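Local coordinates for protein TCR alpha chain (Gallus gallus, PDB 6LIR) that forms the alpha half of the chicken alpha-beta T-cell receptor and probably helps recognise presented antigen through its immunoglobulin variable domain, at residues S7-E12 against S106-I111; D56-L61 against L74-L79. All blocks are in the same frame, centred on the assembly; numbering follows the deposited sequence.

Contact 1 (S7-E12 against S106-I111); sequences SAETSE and SVQPHI
Thr10 and Val107 meet on the buried face of this parallel strand pair. Their side chains lie side by side and point the same way, with Thr10 CG2 4.0 Å from Val107 CG2. Thr10 OG1 stands anti to the backbone N (chi1 -168°). That leaves CG2 for Val107 and takes OG1 to the carbonyl O of Thr14. Pro77 packs on both side chains, and Ile16 also touches Thr10. Val107 CG1 reaches on to Glu12 CA, at 4.0 Å. Four backbone bonds join the strands: Ser106 N to Ala8 O (2.9 Å), Thr10 N to Ser106 O (3.0 Å), Gln108 N to Thr10 O (2.8 Å) and Glu12 N to Gln108 O (2.9 Å).

The face carrying Glu9, Ser106, Ser11 and Gln108 is looser and more open to solvent. There the Glu9 carboxylate lies beside the Gln108 amide, their planes 77° apart. A water bridges Ser106 OG and, weakly, Ala8 O. Gln108 also touches Tyr167 of the second domain. With an alanine in place of Gln108, the Glu9 carboxylate would probably lose its polar neighbour and a gap would open beside Tyr167. Beyond the strands, Glu12 OE1 sits 3.5 Å from Pro109 CB. Parallel pairing of an N-terminal strand with the last strand of the domain is characteristic of the immunoglobulin V fold.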
loop_
_atom_site.group_PDB
_atom_site.type_symbol
_atom_site.label_atom_id
_atom_site.label_comp_id
_atom_site.label_asym_id
_atom_site.label_seq_id
_atom_site.Cartn_x
_atom_site.Cartn_y
_atom_site.Cartn_z
ATOM N N SER A 7 -15.115 0.601 2.408
ATOM C CA SER A 7 -14.577 0.856 1.082
ATOM C C SER A 7 -15.532 1.731 0.286
ATOM O O SER A 7 -16.728 1.818 0.579
ATOM C CB SER A 7 -14.302 -0.451 0.332
ATOM O OG SER A 7 -15.460 -1.260 0.287
ATOM N N ALA A 8 -14.976 2.376 -0.735
ATOM C CA ALA A 8 -15.737 3.193 -1.668
ATOM C C ALA A 8 -15.078 3.087 -3.035
ATOM O O ALA A 8 -13.880 2.810 -3.147
ATOM C CB ALA A 8 -15.809 4.655 -1.218
ATOM N N GLU A 9 -15.867 3.317 -4.078
ATOM C CA GLU A 9 -15.347 3.232 -5.432
ATOM C C GLU A 9 -16.017 4.282 -6.304
ATOM O O GLU A 9 -17.190 4.616 -6.122
ATOM C CB GLU A 9 -15.559 1.830 -6.030
ATOM C CG GLU A 9 -17.014 1.497 -6.330
ATOM C CD GLU A 9 -17.188 0.157 -7.024
ATOM O OE1 GLU A 9 -17.727 -0.775 -6.391
ATOM O OE2 GLU A 9 -16.790 0.038 -8.203
ATOM N N THR A 10 -15.251 4.794 -7.259
ATOM C CA THR A 10 -15.729 5.832 -8.158
ATOM C C THR A 10 -14.890 5.788 -9.424
ATOM O O THR A 10 -13.768 5.278 -9.432
ATOM C CB THR A 10 -15.663 7.223 -7.517
ATOM O OG1 THR A 10 -16.392 8.157 -8.323
ATOM C CG2 THR A 10 -14.221 7.691 -7.396
ATOM N N SER A 11 -15.458 6.313 -10.498
ATOM C CA SER A 11 -14.724 6.435 -11.744
ATOM C C SER A 11 -13.991 7.768 -11.769
ATOM O O SER A 11 -14.405 8.738 -11.129
ATOM C CB SER A 11 -15.660 6.321 -12.948
ATOM O OG SER A 11 -16.449 7.489 -13.085
ATOM N N GLU A 12 -12.890 7.800 -12.516
ATOM C CA GLU A 12 -12.085 9.005 -12.659
ATOM C C GLU A 12 -12.950 10.183 -13.090
ATOM O O GLU A 12 -13.756 10.073 -14.016
ATOM C CB GLU A 12 -10.971 8.767 -13.679
ATOM C CG GLU A 12 -9.807 9.733 -13.578
ATOM C CD GLU A 12 -8.560 9.204 -14.262
ATOM O OE1 GLU A 12 -8.699 8.354 -15.168
ATOM O OE2 GLU A 12 -7.444 9.631 -13.889
ATOM N N SER A 106 -11.257 3.434 -4.089
ATOM C CA SER A 106 -10.769 2.903 -5.351
ATOM C C SER A 106 -11.274 3.814 -6.460
ATOM O O SER A 106 -12.452 4.186 -6.465
ATOM C CB SER A 106 -11.254 1.468 -5.577
ATOM O OG SER A 106 -10.327 0.528 -5.066
ATOM N N VAL A 107 -10.390 4.185 -7.380
ATOM C CA VAL A 107 -10.733 5.101 -8.461
ATOM C C VAL A 107 -10.445 4.390 -9.773
ATOM O O VAL A 107 -9.290 4.059 -10.069
ATOM C CB VAL A 107 -9.948 6.419 -8.370
ATOM C CG1 VAL A 107 -10.267 7.318 -9.563
ATOM C CG2 VAL A 107 -10.249 7.131 -7.059
ATOM N N GLN A 108 -11.497 4.163 -10.558
ATOM C CA GLN A 108 -11.390 3.400 -11.790
ATOM C C GLN A 108 -11.201 4.333 -12.970
ATOM O O GLN A 108 -12.104 5.129 -13.271
ATOM C CB GLN A 108 -12.628 2.538 -11.996
ATOM C CG GLN A 108 -12.741 1.390 -11.010
ATOM C CD GLN A 108 -14.133 1.255 -10.436
ATOM O OE1 GLN A 108 -14.304 1.015 -9.241
ATOM N NE2 GLN A 108 -15.142 1.411 -11.286
ATOM N N PRO A 109 -10.076 4.259 -13.672
ATOM C CA PRO A 109 -9.887 5.088 -14.864
ATOM C C PRO A 109 -10.812 4.656 -15.990
ATOM O O PRO A 109 -11.322 3.535 -16.024
ATOM C CB PRO A 109 -8.418 4.858 -15.240
ATOM C CG PRO A 109 -7.792 4.186 -14.045
ATOM C CD PRO A 109 -8.896 3.433 -13.375
ATOM N N HIS A 110 -11.057 5.588 -16.907
ATOM C CA HIS A 110 -11.853 5.271 -18.084
ATOM C C HIS A 110 -10.957 4.567 -19.082
ATOM O O HIS A 110 -9.825 4.988 -19.327
ATOM C CB HIS A 110 -12.461 6.519 -18.726
ATOM C CG HIS A 110 -13.599 6.216 -19.655
ATOM N ND1 HIS A 110 -13.699 6.760 -20.919
ATOM C CD2 HIS A 110 -14.679 5.413 -19.507
ATOM C CE1 HIS A 110 -14.792 6.306 -21.506
ATOM N NE2 HIS A 110 -15.405 5.487 -20.672
ATOM N N ILE A 111 -11.449 3.470 -19.630
ATOM C CA ILE A 111 -10.623 2.593 -20.440
ATOM C C ILE A 111 -11.416 2.190 -21.664
ATOM O O ILE A 111 -12.642 2.047 -21.609
ATOM C CB ILE A 111 -10.157 1.339 -19.666
ATOM C CG1 ILE A 111 -11.351 0.577 -19.089
ATOM C CG2 ILE A 111 -9.145 1.708 -18.590
ATOM C CD1 ILE A 111 -11.684 -0.686 -19.853
HETATM O O HOH W 1 -12.052 0.091 -2.669
#

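Contact 2 (D56-L61 against L74-L79); sequences DPEGRL and LARPRL
Leu74 carries its CG anti to its own carbonyl carbon (chi1 -73°), which sets CD2 against Pro57 CG, 3.8 Å away. The contact lies in the immunoglobulin V domain, at the open end of the antiparallel hairpin of strands 59-63 and 69-74. Here the two strands part. Gly59 and Leu74 form a non-hydrogen-bonded pair, their CA atoms about 4.4 Å apart. A side chain at Gly59 would crowd Leu74 CA, and its backbone angles would also drive a CB against the carbonyl O of Glu58. Both conditions suit glycine. Just past the pair, Ala75 N donates to Glu58 O at 2.8 Å, and the bond is nearly straight (167° at the hydrogen). The donor is tilted somewhat from the carbonyl plane.

On the inner side, Pro57 points toward the other segment and so meets Leu74. The peptide bond before this proline is cis. Tyr85 of strand 84-90 touches both side chains. Outside, Asp56 OD1 faces the edge of the Arg78 guanidinium, but OD1 and NH1 are 4.4 Å apart, beyond a salt bridge. Asp56 also makes a long, weak ion pair with Arg34. Glu58 and Arg76, both exposed, form a salt bridge whose geometry is doubtful, because OE1 and NH1 are modelled too close together.

Glu58 O accepts two hydrogen bonds. Besides the one from Ala75 N, it takes one from a water at 2.7 Å, and that water in turn accepts one from Arg76 N, also at 2.7 Å.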
loop_
_atom_site.group_PDB
_atom_site.type_symbol
_atom_site.label_atom_id
_atom_site.label_comp_id
_atom_site.label_asym_id
_atom_site.label_seq_id
_atom_site.Cartn_x
_atom_site.Cartn_y
_atom_site.Cartn_z
ATOM N N ASP A 56 -6.073 19.606 -1.742
ATOM C CA ASP A 56 -5.643 18.390 -2.412
ATOM C C ASP A 56 -5.995 17.184 -1.549
ATOM O O ASP A 56 -5.515 17.078 -0.411
ATOM C CB ASP A 56 -4.138 18.461 -2.692
ATOM C CG ASP A 56 -3.613 17.244 -3.434
ATOM O OD1 ASP A 56 -4.379 16.608 -4.189
ATOM O OD2 ASP A 56 -2.417 16.923 -3.266
ATOM N N PRO A 57 -6.864 16.276 -2.022
ATOM C CA PRO A 57 -7.535 16.288 -3.323
ATOM C C PRO A 57 -8.677 17.289 -3.343
ATOM O O PRO A 57 -9.381 17.425 -2.340
ATOM C CB PRO A 57 -8.057 14.857 -3.460
ATOM C CG PRO A 57 -8.316 14.434 -2.047
ATOM C CD PRO A 57 -7.241 15.096 -1.222
ATOM N N GLU A 58 -8.786 18.035 -4.444
ATOM C CA GLU A 58 -9.821 19.046 -4.623
ATOM C C GLU A 58 -11.171 18.564 -4.102
ATOM O O GLU A 58 -11.630 17.469 -4.442
ATOM C CB GLU A 58 -9.925 19.408 -6.109
ATOM C CG GLU A 58 -10.796 20.617 -6.408
ATOM C CD GLU A 58 -11.001 20.835 -7.902
ATOM O OE1 GLU A 58 -12.165 20.993 -8.327
ATOM O OE2 GLU A 58 -10.000 20.847 -8.650
ATOM N N GLY A 59 -11.796 19.380 -3.269
ATOM C CA GLY A 59 -13.100 19.023 -2.738
ATOM C C GLY A 59 -13.455 19.899 -1.549
ATOM O O GLY A 59 -12.972 21.025 -1.425
ATOM N N ARG A 60 -14.287 19.346 -0.672
ATOM C CA ARG A 60 -14.811 20.142 0.426
ATOM C C ARG A 60 -15.231 19.224 1.561
ATOM O O ARG A 60 -15.856 18.181 1.337
ATOM C CB ARG A 60 -16.001 21.003 -0.028
ATOM C CG ARG A 60 -16.577 21.917 1.059
ATOM C CD ARG A 60 -17.208 23.176 0.462
ATOM N NE ARG A 60 -18.410 22.870 -0.311
ATOM C CZ ARG A 60 -19.169 23.778 -0.921
ATOM N NH1 ARG A 60 -18.854 25.065 -0.859
ATOM N NH2 ARG A 60 -20.245 23.397 -1.600
ATOM N N LEU A 61 -14.878 19.634 2.772
ATOM C CA LEU A 61 -15.277 18.971 4.001
ATOM C C LEU A 61 -16.458 19.725 4.593
ATOM O O LEU A 61 -16.418 20.954 4.707
ATOM C CB LEU A 61 -14.115 18.932 4.994
ATOM C CG LEU A 61 -14.480 18.680 6.454
ATOM C CD1 LEU A 61 -14.885 17.229 6.644
ATOM C CD2 LEU A 61 -13.325 19.057 7.377
ATOM N N LEU A 74 -14.762 14.556 -2.487
ATOM C CA LEU A 74 -13.697 14.678 -3.475
ATOM C C LEU A 74 -14.339 15.074 -4.801
ATOM O O LEU A 74 -15.130 14.311 -5.356
ATOM C CB LEU A 74 -12.928 13.364 -3.614
ATOM C CG LEU A 74 -11.979 12.952 -2.482
ATOM C CD1 LEU A 74 -12.740 12.381 -1.300
ATOM C CD2 LEU A 74 -10.964 11.941 -2.996
ATOM N N ALA A 75 -13.997 16.255 -5.310
ATOM C CA ALA A 75 -14.737 16.793 -6.449
ATOM C C ALA A 75 -14.282 16.202 -7.777
ATOM O O ALA A 75 -15.066 16.155 -8.732
ATOM C CB ALA A 75 -14.611 18.309 -6.499
ATOM N N ARG A 76 -13.033 15.762 -7.865
ATOM C CA ARG A 76 -12.483 15.319 -9.144
ATOM C C ARG A 76 -11.479 14.193 -8.964
ATOM O O ARG A 76 -10.299 14.366 -9.303
ATOM C CB ARG A 76 -11.817 16.459 -9.910
ATOM C CG ARG A 76 -12.722 17.000 -10.997
ATOM C CD ARG A 76 -12.138 18.228 -11.669
ATOM N NE ARG A 76 -13.179 19.200 -11.958
ATOM C CZ ARG A 76 -13.528 20.174 -11.126
ATOM N NH1 ARG A 76 -12.909 20.301 -9.955
ATOM N NH2 ARG A 76 -14.496 21.011 -11.456
ATOM N N PRO A 77 -11.886 13.058 -8.403
ATOM C CA PRO A 77 -10.912 12.017 -8.067
ATOM C C PRO A 77 -10.171 11.512 -9.292
ATOM O O PRO A 77 -10.763 11.252 -10.337
ATOM C CB PRO A 77 -11.778 10.911 -7.447
ATOM C CG PRO A 77 -13.132 11.545 -7.194
ATOM C CD PRO A 77 -13.261 12.558 -8.287
ATOM N N ARG A 78 -8.859 11.377 -9.148
ATOM C CA ARG A 78 -8.022 10.749 -10.156
ATOM C C ARG A 78 -7.388 9.497 -9.565
ATOM O O ARG A 78 -7.504 9.219 -8.366
ATOM C CB ARG A 78 -6.947 11.712 -10.669
ATOM C CG ARG A 78 -7.485 12.882 -11.487
ATOM C CD ARG A 78 -6.566 14.096 -11.396
ATOM N NE ARG A 78 -6.347 14.517 -10.012
ATOM C CZ ARG A 78 -5.253 14.239 -9.307
ATOM N NH1 ARG A 78 -5.139 14.657 -8.055
ATOM N NH2 ARG A 78 -4.273 13.533 -9.858
ATOM N N LEU A 79 -6.706 8.741 -10.428
ATOM C CA LEU A 79 -6.120 7.472 -10.007
ATOM C C LEU A 79 -5.206 7.654 -8.802
ATOM O O LEU A 79 -5.171 6.807 -7.902
ATOM C CB LEU A 79 -5.354 6.846 -11.175
ATOM C CG LEU A 79 -4.700 5.482 -10.953
ATOM C CD1 LEU A 79 -5.710 4.474 -10.423
ATOM C CD2 LEU A 79 -4.074 4.983 -12.249
HETATM O O HOH W 2 -10.933 15.458 -6.121
#

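Both contacts belong to the variable domain, and their centres lie 13 Å apart. Contact 1 joins strands 7-11 and 97-108, neighbours at the edge of the larger sheet and its first and last in sequence, by regular backbone pairing. Contact 2 belongs to the other sheet, where the pairing of its hairpin gives out. Each has a buried apolar part: a threonine methyl and a valine in contact 1, a proline and a leucine in contact 2. Their outer sides differ. Contact 1 has serines, a glutamine and two glutamates, whereas contact 2 sets glutamate and aspartate near arginines. They touch through segment 74-79: Val107 CG1 packs 3.6 Å from Arg78 O, and Glu12 CG lies 3.7 Å from Pro77 O.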